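Local atomic coordinates of endonuclease NucS (Thermococcus kodakarensis KOD1, PDB entry 5GKE), a protein that acts as a mismatch restriction endonuclease, binding double-stranded DNA as a dimer and cleaving it. Residues 184-189 / 216-221; 28-33 / 116-121; 36-41 / 106-111; 76-81 / 96-101. The protein carries 1 engineered substitution. One frame throughout, in Å; residues are numbered along the deposited sequence.

Contact 1 of 4, residues 184-189 / 216-221. With nucleotides of chain D.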
# COMPACT_ATOMS: atom_id res chain seq x y z
N ARG A 184 4.96 14.02 8.45
CA ARG A 184 4.02 14.99 8.98
C ARG A 184 2.80 14.29 9.59
O ARG A 184 2.19 13.42 8.98
CB ARG A 184 3.59 15.96 7.89
CG ARG A 184 2.27 16.65 8.18
CD ARG A 184 2.00 17.72 7.16
NE ARG A 184 2.90 18.84 7.37
CZ ARG A 184 2.49 20.10 7.42
NH1 ARG A 184 1.20 20.38 7.26
NH2 ARG A 184 3.36 21.07 7.63
N ALA A 185 2.47 14.68 10.81
CA ALA A 185 1.43 13.98 11.55
C ALA A 185 0.04 14.46 11.17
O ALA A 185 -0.23 15.66 11.07
CB ALA A 185 1.67 14.13 13.03
N GLU A 186 -0.84 13.49 10.99
CA GLU A 186 -2.21 13.73 10.56
C GLU A 186 -3.21 13.45 11.68
O GLU A 186 -2.83 13.03 12.78
CB GLU A 186 -2.52 12.86 9.34
CG GLU A 186 -1.60 13.10 8.16
CD GLU A 186 -1.69 12.01 7.09
OE1 GLU A 186 -2.82 11.65 6.68
OE2 GLU A 186 -0.63 11.51 6.66
N LEU A 187 -4.49 13.66 11.40
CA LEU A 187 -5.55 13.47 12.40
C LEU A 187 -5.53 12.08 13.00
O LEU A 187 -5.69 11.91 14.20
CB LEU A 187 -6.93 13.73 11.79
CG LEU A 187 -7.37 15.19 11.72
CD1 LEU A 187 -8.70 15.28 10.99
CD2 LEU A 187 -7.49 15.70 13.14
N HIS A 188 -5.33 11.10 12.13
CA HIS A 188 -5.21 9.70 12.51
C HIS A 188 -4.26 9.54 13.71
O HIS A 188 -4.59 8.84 14.67
CB HIS A 188 -4.72 8.91 11.29
CG HIS A 188 -4.37 7.48 11.55
ND1 HIS A 188 -3.07 7.02 11.57
CD2 HIS A 188 -5.15 6.39 11.77
CE1 HIS A 188 -3.06 5.72 11.80
NE2 HIS A 188 -4.31 5.31 11.93
N ALA A 189 -3.11 10.22 13.68
CA ALA A 189 -2.10 10.09 14.72
C ALA A 189 -2.61 10.61 16.05
O ALA A 189 -2.38 10.00 17.10
CB ALA A 189 -0.82 10.81 14.34
N SER A 216 6.37 17.47 11.96
CA SER A 216 5.39 18.55 11.78
C SER A 216 3.97 17.98 11.86
O SER A 216 3.80 16.76 11.92
CB SER A 216 5.58 19.27 10.44
OG SER A 216 5.36 18.37 9.36
N LEU A 217 2.97 18.87 11.83
CA LEU A 217 1.55 18.51 11.89
C LEU A 217 0.71 19.11 10.78
O LEU A 217 1.01 20.20 10.30
CB LEU A 217 0.93 18.99 13.20
CG LEU A 217 1.74 18.77 14.45
CD1 LEU A 217 0.98 19.34 15.63
CD2 LEU A 217 1.89 17.28 14.56
N THR A 218 -0.36 18.43 10.40
CA THR A 218 -1.36 19.06 9.55
C THR A 218 -2.18 20.03 10.36
O THR A 218 -2.18 19.98 11.60
CB THR A 218 -2.29 18.05 8.89
OG1 THR A 218 -3.06 17.38 9.90
CG2 THR A 218 -1.48 17.04 8.10
N SER A 219 -2.87 20.94 9.68
CA SER A 219 -3.75 21.89 10.33
C SER A 219 -4.70 21.22 11.34
O SER A 219 -4.80 21.63 12.50
CB SER A 219 -4.57 22.64 9.28
OG SER A 219 -5.14 21.72 8.36
N GLY A 220 -5.37 20.17 10.89
CA GLY A 220 -6.38 19.53 11.70
C GLY A 220 -5.78 18.81 12.89
O GLY A 220 -6.35 18.81 13.98
N ALA A 221 -4.63 18.19 12.66
CA ALA A 221 -3.92 17.51 13.73
C ALA A 221 -3.62 18.49 14.86
O ALA A 221 -3.94 18.21 16.02
CB ALA A 221 -2.64 16.89 13.20
P DA D 3 -1.49 20.17 5.59
OP1 DA D 3 -1.54 20.94 6.85
OP2 DA D 3 -0.56 19.03 5.44
O5' DA D 3 -2.97 19.66 5.31
C5' DA D 3 -4.05 20.49 5.64
C4' DA D 3 -5.35 19.76 5.41
O4' DA D 3 -5.38 19.23 4.06
C3' DA D 3 -5.60 18.57 6.34
O3' DA D 3 -6.98 18.54 6.69
C2' DA D 3 -5.22 17.37 5.46
C1' DA D 3 -5.73 17.86 4.11
N9 DA D 3 -5.16 17.20 2.94
C8 DA D 3 -3.84 17.09 2.60
N7 DA D 3 -3.63 16.47 1.46
C5 DA D 3 -4.90 16.15 1.02
C6 DA D 3 -5.37 15.48 -0.13
N6 DA D 3 -4.57 14.99 -1.08
N1 DA D 3 -6.71 15.33 -0.26
C2 DA D 3 -7.52 15.82 0.69
N3 DA D 3 -7.19 16.47 1.81
C4 DA D 3 -5.86 16.60 1.92
P DC D 4 -7.46 17.97 8.11
OP1 DC D 4 -8.59 18.81 8.58
OP2 DC D 4 -6.23 17.83 8.93
O5' DC D 4 -8.03 16.52 7.75
C5' DC D 4 -9.24 16.41 7.04
C4' DC D 4 -9.34 15.09 6.30
O4' DC D 4 -8.37 15.03 5.23
C3' DC D 4 -9.09 13.82 7.12
O3' DC D 4 -10.34 13.30 7.57
C2' DC D 4 -8.39 12.86 6.13
C1' DC D 4 -8.30 13.69 4.83
N1 DC D 4 -7.05 13.49 4.04
C2 DC D 4 -7.13 12.97 2.75
O2 DC D 4 -8.24 12.66 2.29
N3 DC D 4 -5.98 12.81 2.03
C4 DC D 4 -4.80 13.15 2.57
N4 DC D 4 -3.69 12.98 1.83
C5 DC D 4 -4.71 13.69 3.89
C6 DC D 4 -5.85 13.85 4.58
P DG D 5 -10.40 12.01 8.53
OP1 DG D 5 -11.70 12.04 9.24
OP2 DG D 5 -9.15 11.93 9.30
O5' DG D 5 -10.45 10.78 7.51
C5' DG D 5 -11.53 10.67 6.59
C4' DG D 5 -11.24 9.60 5.55
O4' DG D 5 -10.05 9.97 4.79
C3' DG D 5 -10.96 8.20 6.12
O3' DG D 5 -11.57 7.24 5.29
C2' DG D 5 -9.44 8.11 6.02
C1' DG D 5 -9.22 8.84 4.71
N9 DG D 5 -7.83 9.25 4.49
C8 DG D 5 -6.94 9.74 5.41
N7 DG D 5 -5.76 10.00 4.89
C5 DG D 5 -5.89 9.64 3.56
C6 DG D 5 -4.94 9.69 2.50
O6 DG D 5 -3.77 10.07 2.54
N1 DG D 5 -5.48 9.23 1.30
C2 DG D 5 -6.78 8.78 1.15
N2 DG D 5 -7.13 8.37 -0.08
N3 DG D 5 -7.66 8.74 2.13
C4 DG D 5 -7.15 9.18 3.30
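Arg184 reaches Ser216 and the DNA. CG stands anti to the backbone N (chi1 159°) and the turn at chi3 brings NE to Ser216 OG at 3.2 Å, a hydrogen bond tilted out of the guanidinium plane. Leu217 O sits over one face, and OP1 of DA3 of chain D lies at the edge of the group, in its plane, 2.8 Å from Arg184 NH1. Ala185 makes a single beta bridge with Leu217: Ala185 N donates to Ser216 O at 2.7 Å and Ala185 O accepts from Thr218 N at 2.9 Å. Glu186 lays CG against Thr218 CG2 while its carboxylate turns to Arg183. Leu187 CD2 rests on Gly220 O at 3.4 Å. Thr218 is an N-cap, its OG1 accepting from Ala221 N at 3.3 Å and donating weakly to OP2 of DC4 of chain D; a valine here would probably leave Ala221 N without its cap and the phosphate without this hydroxyl. Ser219 N grips OP1 of DA3 of chain D at 3.1 Å, where the helix amino end may favour the anion. Ala185 and Leu217 pack on Leu212 of strand 208-214, Leu217 on Leu225 of helix 219-227, and Leu187 on Leu224 of that helix and on Thr161 of the second subunit.

Contact 2 of 4, residues 28-33 / 116-121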
# COMPACT_ATOMS: atom_id res chain seq x y z
N GLU A 28 11.18 -22.40 -9.76
CA GLU A 28 11.14 -21.26 -8.83
C GLU A 28 11.73 -20.02 -9.50
O GLU A 28 12.46 -19.27 -8.86
CB GLU A 28 11.90 -21.58 -7.55
CG GLU A 28 11.05 -21.99 -6.37
CD GLU A 28 11.88 -22.21 -5.11
OE1 GLU A 28 13.09 -22.49 -5.23
OE2 GLU A 28 11.31 -22.09 -4.00
N ALA A 29 11.46 -19.83 -10.78
CA ALA A 29 11.96 -18.67 -11.51
C ALA A 29 10.91 -17.57 -11.56
O ALA A 29 9.79 -17.74 -11.10
CB ALA A 29 12.38 -19.06 -12.94
N MET A 30 11.27 -16.44 -12.16
CA MET A 30 10.29 -15.40 -12.36
C MET A 30 9.70 -15.47 -13.76
O MET A 30 10.42 -15.60 -14.75
CB MET A 30 10.90 -14.03 -12.10
CG MET A 30 10.96 -13.74 -10.62
SD MET A 30 11.02 -11.99 -10.27
CE MET A 30 12.78 -11.79 -10.16
N LEU A 31 8.38 -15.39 -13.81
CA LEU A 31 7.69 -15.40 -15.07
C LEU A 31 7.31 -13.98 -15.40
O LEU A 31 6.78 -13.25 -14.56
CB LEU A 31 6.45 -16.29 -15.01
CG LEU A 31 5.77 -16.54 -16.35
CD1 LEU A 31 6.69 -17.34 -17.22
CD2 LEU A 31 4.46 -17.28 -16.11
N THR A 32 7.62 -13.57 -16.63
CA THR A 32 7.18 -12.28 -17.13
C THR A 32 6.52 -12.47 -18.48
O THR A 32 7.06 -13.14 -19.35
CB THR A 32 8.33 -11.27 -17.24
OG1 THR A 32 8.93 -11.08 -15.96
CG2 THR A 32 7.83 -9.93 -17.73
N ILE A 33 5.35 -11.87 -18.64
CA ILE A 33 4.58 -11.96 -19.86
C ILE A 33 4.11 -10.58 -20.33
O ILE A 33 3.58 -9.80 -19.54
CB ILE A 33 3.35 -12.88 -19.66
CG1 ILE A 33 3.81 -14.33 -19.46
CG2 ILE A 33 2.37 -12.75 -20.81
CD1 ILE A 33 2.69 -15.27 -19.08
N SER A 116 8.78 -14.91 -20.78
CA SER A 116 10.17 -15.02 -20.36
C SER A 116 10.30 -15.68 -19.01
O SER A 116 9.43 -15.54 -18.13
CB SER A 116 10.82 -13.63 -20.32
OG SER A 116 10.25 -12.85 -19.27
N VAL A 117 11.39 -16.40 -18.85
CA VAL A 117 11.69 -17.05 -17.60
C VAL A 117 13.00 -16.49 -17.10
O VAL A 117 14.01 -16.51 -17.80
CB VAL A 117 11.78 -18.58 -17.76
CG1 VAL A 117 12.32 -19.22 -16.50
CG2 VAL A 117 10.42 -19.13 -18.11
N PHE A 118 12.97 -15.95 -15.89
CA PHE A 118 14.13 -15.30 -15.33
C PHE A 118 14.51 -16.04 -14.06
O PHE A 118 13.83 -15.94 -13.05
CB PHE A 118 13.82 -13.82 -15.07
CG PHE A 118 14.96 -13.03 -14.46
CD1 PHE A 118 16.27 -13.45 -14.58
CD2 PHE A 118 14.71 -11.86 -13.77
CE1 PHE A 118 17.30 -12.71 -14.02
CE2 PHE A 118 15.73 -11.12 -13.21
CZ PHE A 118 17.02 -11.54 -13.34
N ARG A 119 15.63 -16.75 -14.09
CA ARG A 119 15.99 -17.52 -12.92
C ARG A 119 16.85 -16.60 -12.11
O ARG A 119 18.07 -16.60 -12.24
CB ARG A 119 16.72 -18.82 -13.33
CG ARG A 119 16.15 -19.42 -14.62
CD ARG A 119 16.85 -20.67 -15.18
NE ARG A 119 15.88 -21.46 -15.96
CZ ARG A 119 15.45 -21.16 -17.19
NH1 ARG A 119 15.94 -20.11 -17.84
NH2 ARG A 119 14.55 -21.94 -17.79
N ALA A 120 16.24 -15.92 -11.17
CA ALA A 120 16.91 -14.79 -10.56
C ALA A 120 17.55 -15.24 -9.29
O ALA A 120 16.98 -16.04 -8.55
CB ALA A 120 15.95 -13.63 -10.31
N GLU A 121 18.74 -14.75 -9.04
CA GLU A 121 19.50 -15.15 -7.88
C GLU A 121 19.72 -13.91 -7.04
O GLU A 121 20.28 -12.93 -7.53
CB GLU A 121 20.82 -15.78 -8.33
CG GLU A 121 21.58 -16.53 -7.26
CD GLU A 121 22.82 -17.22 -7.83
OE1 GLU A 121 23.22 -16.89 -8.97
OE2 GLU A 121 23.38 -18.10 -7.13
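Met30 and Phe118 face each other as a hydrogen-bonded antiparallel pair, Met30 N giving to Phe118 O at 2.8 Å and Phe118 N returning the bond to Met30 O. Their side chains run alongside each other, and Met30 CE ends against Ala120 CB at 3.7 Å, near the Phe118 ring. Ala120 CB lies 3.8 Å above the centre of that ring. One pair on, Thr32 and Ser116 exchange backbone bonds, and Ser116 OG, lodged between its N and carbonyl carbon (chi1 68°), adds a third by donating to Thr32 O at 3.2 Å; two donors hold that carbonyl. On the other face, Leu31 pairs with Val117, and Ala29 CB meets Val117 CG1 at 3.6 Å. The Arg119 guanidinium lies flat over this CG1, fixed by a salt bridge to Glu27. Farther out, Leu31 packs on Val21 and Ala24 and Val117 on Leu20, all of helix 14-27, whose carboxyl end closes at Glu28 in a Schellman motif. Phe34 of the second subunit stacks on Phe118 and touches Thr32 and Ser116. The result is an antiparallel strand pair of the PH-like domain, backed by a helix on one face and the dimer partner on the other.

Contact 3 of 4, residues 36-41 / 106-111. With nucleotides of chain D.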
# COMPACT_ATOMS: atom_id res chain seq x y z
N ARG A 36 -1.76 -9.03 -24.69
CA ARG A 36 -3.08 -8.45 -24.69
C ARG A 36 -3.96 -9.37 -23.86
O ARG A 36 -3.98 -10.58 -24.08
CB ARG A 36 -3.64 -8.29 -26.10
CG ARG A 36 -4.72 -7.23 -26.19
CD ARG A 36 -5.67 -7.48 -27.34
NE ARG A 36 -4.95 -8.02 -28.48
CZ ARG A 36 -5.34 -9.09 -29.16
NH1 ARG A 36 -6.46 -9.72 -28.83
NH2 ARG A 36 -4.62 -9.51 -30.19
N CYS A 37 -4.69 -8.81 -22.91
CA CYS A 37 -5.47 -9.67 -22.03
C CYS A 37 -6.73 -9.02 -21.48
O CYS A 37 -6.94 -7.82 -21.60
CB CYS A 37 -4.59 -10.13 -20.87
SG CYS A 37 -3.93 -8.82 -19.85
N LYS A 38 -7.58 -9.87 -20.91
CA LYS A 38 -8.69 -9.46 -20.07
C LYS A 38 -8.43 -10.00 -18.66
O LYS A 38 -7.80 -11.05 -18.49
CB LYS A 38 -10.02 -10.00 -20.61
CG LYS A 38 -10.47 -9.44 -21.96
CD LYS A 38 -11.65 -10.26 -22.45
CE LYS A 38 -12.33 -9.67 -23.66
NZ LYS A 38 -13.45 -10.57 -24.07
N VAL A 39 -8.90 -9.30 -17.63
CA VAL A 39 -8.67 -9.76 -16.27
C VAL A 39 -9.96 -9.83 -15.46
O VAL A 39 -10.74 -8.88 -15.40
CB VAL A 39 -7.65 -8.87 -15.53
CG1 VAL A 39 -7.33 -9.46 -14.14
CG2 VAL A 39 -6.36 -8.75 -16.35
N HIS A 40 -10.19 -10.98 -14.84
CA HIS A 40 -11.40 -11.18 -14.06
C HIS A 40 -10.96 -11.50 -12.64
O HIS A 40 -10.15 -12.40 -12.43
CB HIS A 40 -12.26 -12.29 -14.68
CG HIS A 40 -12.28 -12.27 -16.18
ND1 HIS A 40 -13.03 -11.37 -16.90
CD2 HIS A 40 -11.61 -13.02 -17.09
CE1 HIS A 40 -12.84 -11.57 -18.19
NE2 HIS A 40 -11.98 -12.56 -18.34
N TYR A 41 -11.43 -10.71 -11.68
CA TYR A 41 -11.02 -10.92 -10.29
C TYR A 41 -12.23 -11.09 -9.36
O TYR A 41 -13.19 -10.31 -9.41
CB TYR A 41 -10.12 -9.75 -9.80
CG TYR A 41 -10.10 -9.63 -8.29
CD1 TYR A 41 -9.47 -10.59 -7.51
CD2 TYR A 41 -10.76 -8.58 -7.65
CE1 TYR A 41 -9.48 -10.51 -6.13
CE2 TYR A 41 -10.78 -8.49 -6.28
CZ TYR A 41 -10.15 -9.46 -5.51
OH TYR A 41 -10.16 -9.35 -4.14
N GLU A 106 -8.35 -14.27 -12.72
CA GLU A 106 -8.20 -14.93 -14.01
C GLU A 106 -7.62 -14.00 -15.06
O GLU A 106 -8.17 -12.91 -15.31
CB GLU A 106 -9.54 -15.48 -14.50
CG GLU A 106 -9.94 -16.78 -13.84
CD GLU A 106 -11.19 -17.37 -14.44
OE1 GLU A 106 -12.01 -16.59 -14.98
OE2 GLU A 106 -11.36 -18.60 -14.37
N VAL A 107 -6.52 -14.41 -15.69
CA VAL A 107 -5.98 -13.61 -16.78
C VAL A 107 -6.08 -14.36 -18.10
O VAL A 107 -5.33 -15.30 -18.36
CB VAL A 107 -4.51 -13.22 -16.55
CG1 VAL A 107 -4.03 -12.34 -17.69
CG2 VAL A 107 -4.37 -12.49 -15.23
N GLU A 108 -7.00 -13.89 -18.94
CA GLU A 108 -7.21 -14.46 -20.25
C GLU A 108 -6.17 -13.91 -21.22
O GLU A 108 -6.16 -12.72 -21.51
CB GLU A 108 -8.61 -14.15 -20.76
CG GLU A 108 -8.97 -14.88 -22.05
CD GLU A 108 -10.27 -14.39 -22.68
OE1 GLU A 108 -11.08 -13.73 -21.98
OE2 GLU A 108 -10.48 -14.66 -23.88
N LEU A 109 -5.33 -14.77 -21.77
CA LEU A 109 -4.29 -14.28 -22.66
C LEU A 109 -4.80 -14.34 -24.09
O LEU A 109 -4.91 -15.41 -24.67
CB LEU A 109 -3.03 -15.13 -22.51
CG LEU A 109 -2.50 -15.18 -21.08
CD1 LEU A 109 -1.40 -16.23 -20.95
CD2 LEU A 109 -1.97 -13.82 -20.69
N GLU A 110 -5.11 -13.18 -24.65
CA GLU A 110 -5.65 -13.13 -26.00
C GLU A 110 -4.56 -13.19 -27.06
O GLU A 110 -4.71 -13.86 -28.07
CB GLU A 110 -6.49 -11.87 -26.19
CG GLU A 110 -7.67 -11.82 -25.26
CD GLU A 110 -8.46 -10.54 -25.40
OE1 GLU A 110 -7.83 -9.46 -25.36
OE2 GLU A 110 -9.70 -10.64 -25.54
N GLU A 111 -3.48 -12.44 -26.83
CA GLU A 111 -2.27 -12.57 -27.64
C GLU A 111 -1.02 -12.41 -26.79
O GLU A 111 -0.80 -11.37 -26.18
CB GLU A 111 -2.28 -11.54 -28.76
CG GLU A 111 -1.07 -11.61 -29.67
CD GLU A 111 -1.22 -10.69 -30.87
OE1 GLU A 111 -2.27 -10.01 -30.97
OE2 GLU A 111 -0.29 -10.64 -31.71
P DG D 8 -9.08 -1.72 -3.72
OP1 DG D 8 -8.02 -1.76 -4.75
OP2 DG D 8 -10.25 -0.84 -3.92
O5' DG D 8 -9.60 -3.22 -3.52
C5' DG D 8 -10.59 -3.51 -2.55
C4' DG D 8 -10.27 -4.81 -1.84
O4' DG D 8 -10.16 -5.86 -2.82
C3' DG D 8 -8.94 -4.81 -1.08
O3' DG D 8 -9.05 -5.62 0.07
C2' DG D 8 -7.96 -5.41 -2.07
C1' DG D 8 -8.85 -6.40 -2.82
N9 DG D 8 -8.42 -6.59 -4.20
C8 DG D 8 -8.61 -5.72 -5.24
N7 DG D 8 -8.11 -6.13 -6.36
C5 DG D 8 -7.54 -7.36 -6.04
C6 DG D 8 -6.85 -8.28 -6.85
O6 DG D 8 -6.59 -8.18 -8.06
N1 DG D 8 -6.44 -9.40 -6.14
C2 DG D 8 -6.67 -9.60 -4.79
N2 DG D 8 -6.20 -10.75 -4.28
N3 DG D 8 -7.31 -8.75 -4.01
C4 DG D 8 -7.72 -7.65 -4.71
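Arg36 meets Glu110 and Glu111. Its CG is anti to the backbone N (chi1 -158°), and a bend at chi3 swings NH2 toward Glu111. Arg36 NH2 and Glu111 OE1 form a salt bridge at a doubtfully short 2.5 Å, its hydrogen bond weak and the two planes almost perpendicular. A longer one joins Arg36 NH1 to Glu110 OE1 at 3.7 Å, which Ser51 also bonds. Two residues opposite one make a classic beta bulge: Arg36 O takes Glu110 N at 2.9 Å and Glu111 N weakly. It lies where the chain turns a corner at Glu110, between strands 103-109 and 111-118, both antiparallel to strand 30-42 of the PH-like domain. Extended Lys38 runs alongside Glu108, Lys38 CD 3.5 Å from Glu108 OE1, NZ beyond salt-bridge range of Glu110 OE2. The His40 ring turns its NE2 edge to Glu108 OE1 at 3.9 Å, nearly coplanar with the carboxylate; ND1 bonds Glu48 and Glu108 OE2 bonds Asn91. On the other face Cys37 CB touches Val107 CG1. Tyr41 turns its ring face to DG8 of chain D.

Contact 4 of 4, residues 76-81 / 96-101. With nucleotides of chain D; nucleotides of chain C.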
# COMPACT_ATOMS: atom_id res chain seq x y z
N ASN A 76 -4.27 -5.25 -11.11
CA ASN A 76 -4.75 -6.48 -10.47
C ASN A 76 -3.57 -7.28 -9.91
O ASN A 76 -2.43 -7.13 -10.37
CB ASN A 76 -5.54 -7.36 -11.43
CG ASN A 76 -6.98 -6.88 -11.64
OD1 ASN A 76 -7.35 -6.45 -12.73
ND2 ASN A 76 -7.78 -6.96 -10.59
N TRP A 77 -3.83 -8.06 -8.87
CA TRP A 77 -2.75 -8.83 -8.25
C TRP A 77 -3.27 -9.96 -7.38
O TRP A 77 -4.44 -10.00 -7.02
CB TRP A 77 -1.85 -7.93 -7.39
CG TRP A 77 -2.57 -7.47 -6.15
CD1 TRP A 77 -2.50 -8.03 -4.90
CD2 TRP A 77 -3.49 -6.39 -6.05
NE1 TRP A 77 -3.32 -7.36 -4.03
CE2 TRP A 77 -3.95 -6.34 -4.72
CE3 TRP A 77 -3.98 -5.45 -6.96
CZ2 TRP A 77 -4.86 -5.40 -4.27
CZ3 TRP A 77 -4.89 -4.51 -6.52
CH2 TRP A 77 -5.32 -4.49 -5.19
N GLN A 78 -2.36 -10.87 -7.06
CA GLN A 78 -2.52 -11.71 -5.89
C GLN A 78 -1.25 -11.60 -5.06
O GLN A 78 -0.16 -11.54 -5.60
CB GLN A 78 -2.77 -13.17 -6.27
CG GLN A 78 -4.17 -13.46 -6.78
CD GLN A 78 -5.17 -13.66 -5.65
OE1 GLN A 78 -5.37 -12.77 -4.82
NE2 GLN A 78 -5.82 -14.83 -5.63
N PRO A 79 -1.40 -11.58 -3.73
CA PRO A 79 -0.30 -11.56 -2.77
C PRO A 79 0.36 -12.94 -2.63
O PRO A 79 -0.23 -13.93 -3.07
CB PRO A 79 -0.98 -11.11 -1.47
CG PRO A 79 -2.40 -11.56 -1.63
CD PRO A 79 -2.72 -11.41 -3.08
N PRO A 80 1.57 -13.02 -2.04
CA PRO A 80 2.31 -14.28 -1.88
C PRO A 80 1.42 -15.39 -1.35
O PRO A 80 0.56 -15.11 -0.54
CB PRO A 80 3.37 -13.93 -0.83
CG PRO A 80 3.57 -12.51 -0.95
CD PRO A 80 2.26 -11.90 -1.37
N GLY A 81 1.62 -16.62 -1.80
CA GLY A 81 0.78 -17.72 -1.35
C GLY A 81 -0.28 -18.19 -2.33
O GLY A 81 -0.75 -19.32 -2.23
N SER A 96 -4.23 -18.66 -10.74
CA SER A 96 -3.96 -18.04 -9.41
C SER A 96 -5.13 -18.02 -8.37
O SER A 96 -5.91 -17.06 -8.29
CB SER A 96 -3.45 -16.61 -9.56
OG SER A 96 -3.00 -16.13 -8.30
N ILE A 97 -5.30 -19.13 -7.67
CA ILE A 97 -6.25 -19.23 -6.57
C ILE A 97 -5.62 -18.93 -5.20
O ILE A 97 -4.48 -19.28 -4.93
CB ILE A 97 -6.88 -20.64 -6.55
CG1 ILE A 97 -7.84 -20.79 -7.73
CG2 ILE A 97 -7.59 -20.92 -5.23
CD1 ILE A 97 -8.30 -22.22 -7.98
N ARG A 98 -6.37 -18.26 -4.34
CA ARG A 98 -5.91 -18.01 -2.98
C ARG A 98 -6.89 -18.62 -2.00
O ARG A 98 -8.13 -18.62 -2.21
CB ARG A 98 -5.75 -16.51 -2.74
CG ARG A 98 -4.99 -16.12 -1.51
CD ARG A 98 -4.93 -14.59 -1.43
NE ARG A 98 -4.49 -14.12 -0.11
CZ ARG A 98 -4.87 -12.97 0.43
NH1 ARG A 98 -5.69 -12.18 -0.24
NH2 ARG A 98 -4.43 -12.60 1.63
N ARG A 99 -6.35 -19.17 -0.93
CA ARG A 99 -7.19 -19.70 0.14
C ARG A 99 -7.06 -18.80 1.37
O ARG A 99 -5.96 -18.32 1.67
CB ARG A 99 -6.79 -21.14 0.46
CG ARG A 99 -7.93 -22.13 0.40
CD ARG A 99 -7.39 -23.54 0.15
NE ARG A 99 -8.39 -24.41 -0.45
CZ ARG A 99 -8.12 -25.49 -1.18
NH1 ARG A 99 -6.86 -25.85 -1.40
NH2 ARG A 99 -9.12 -26.21 -1.68
N LYS A 100 -8.16 -18.57 2.06
CA LYS A 100 -8.18 -17.70 3.25
C LYS A 100 -7.54 -16.32 3.04
O LYS A 100 -6.39 -16.09 3.41
CB LYS A 100 -7.53 -18.40 4.46
CG LYS A 100 -8.09 -17.87 5.79
CD LYS A 100 -7.79 -18.79 6.97
CE LYS A 100 -8.28 -18.17 8.27
NZ LYS A 100 -7.33 -17.13 8.75
N PRO A 101 -8.28 -15.40 2.42
CA PRO A 101 -9.65 -15.69 2.01
C PRO A 101 -9.68 -16.30 0.64
O PRO A 101 -8.64 -16.36 -0.03
CB PRO A 101 -10.32 -14.32 2.01
CG PRO A 101 -9.21 -13.37 1.70
CD PRO A 101 -7.94 -13.97 2.27
P DG D 8 -9.08 -1.72 -3.72
OP1 DG D 8 -8.02 -1.76 -4.75
OP2 DG D 8 -10.25 -0.84 -3.92
O5' DG D 8 -9.60 -3.22 -3.52
C5' DG D 8 -10.59 -3.51 -2.55
C4' DG D 8 -10.27 -4.81 -1.84
O4' DG D 8 -10.16 -5.86 -2.82
C3' DG D 8 -8.94 -4.81 -1.08
O3' DG D 8 -9.05 -5.62 0.07
C2' DG D 8 -7.96 -5.41 -2.07
C1' DG D 8 -8.85 -6.40 -2.82
N9 DG D 8 -8.42 -6.59 -4.20
C8 DG D 8 -8.61 -5.72 -5.24
N7 DG D 8 -8.11 -6.13 -6.36
C5 DG D 8 -7.54 -7.36 -6.04
C6 DG D 8 -6.85 -8.28 -6.85
O6 DG D 8 -6.59 -8.18 -8.06
N1 DG D 8 -6.44 -9.40 -6.14
C2 DG D 8 -6.67 -9.60 -4.79
N2 DG D 8 -6.20 -10.75 -4.28
N3 DG D 8 -7.31 -8.75 -4.01
C4 DG D 8 -7.72 -7.65 -4.71
P DG C 2 -7.50 -16.71 12.02
OP1 DG C 2 -7.67 -17.97 12.79
OP2 DG C 2 -8.46 -16.38 10.93
O5' DG C 2 -7.53 -15.47 13.03
C5' DG C 2 -8.12 -15.61 14.30
C4' DG C 2 -7.90 -14.37 15.14
O4' DG C 2 -6.49 -14.19 15.43
C3' DG C 2 -8.37 -13.07 14.51
O3' DG C 2 -9.00 -12.28 15.49
C2' DG C 2 -7.08 -12.43 14.00
C1' DG C 2 -6.07 -12.90 15.02
N9 DG C 2 -4.71 -13.03 14.48
C8 DG C 2 -4.35 -13.62 13.30
N7 DG C 2 -3.07 -13.60 13.08
C5 DG C 2 -2.54 -12.96 14.18
C6 DG C 2 -1.20 -12.66 14.50
O6 DG C 2 -0.18 -12.90 13.84
N1 DG C 2 -1.09 -11.99 15.72
C2 DG C 2 -2.15 -11.67 16.53
N2 DG C 2 -1.84 -11.03 17.66
N3 DG C 2 -3.42 -11.95 16.25
C4 DG C 2 -3.53 -12.60 15.06
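With chi1 near -75° Gln78 CG comes to 3.3 Å from Ser96 OG, a buried hydroxyl with no polar partner in the model, and a bend at chi2 (-82°) turns NE2 to Arg98 CB and a weak bond with Ser96 O. Arg98 instead runs extended from CG to NE, laying its guanidinium flat on Pro79, whose CG stands 3.4 Å above the centre; Pro101 CD covers the opposite face and Glu103 takes the charge in a salt bridge. Beside this, Trp77 N and Asn76 ND2 both donate to O6 of DG8 of chain D, at 2.9 and 3.1 Å, each nearly straight. The indole covers one face of the guanine and takes a cation-pi contact from Arg72 of the second subunit; an alanine in its place would probably strip the base of that stacked face and leave Arg72 without its ring. Two donors converging on O6 probably favour a base with a carbonyl at this edge, such as guanine, over one with an amino group, without by themselves excluding thymine.

In the fold
Read from the N terminus, strand 30-42 enters first in contact 2 and then in contact 3, so 28-33 meets 116-121 and 36-41 then meets 106-111. Contact 2 closes the widest loop, contact 3 a loop lying within it, and contact 4, between 76-81 and 96-101, the innermost; none cross. All three belong to one antiparallel sheet of the PH-like domain, where contacts 3 and 4 touch through Val39 and Asn76, and Tyr41 and Trp77 lie on opposite faces of the DG8 base. Contact 1 follows in series, joining the amino-terminal ends of helices 187-204 and 219-227 and the loops before them in the C-terminal nuclease domain, its centre about 35 Å from that of contact 4.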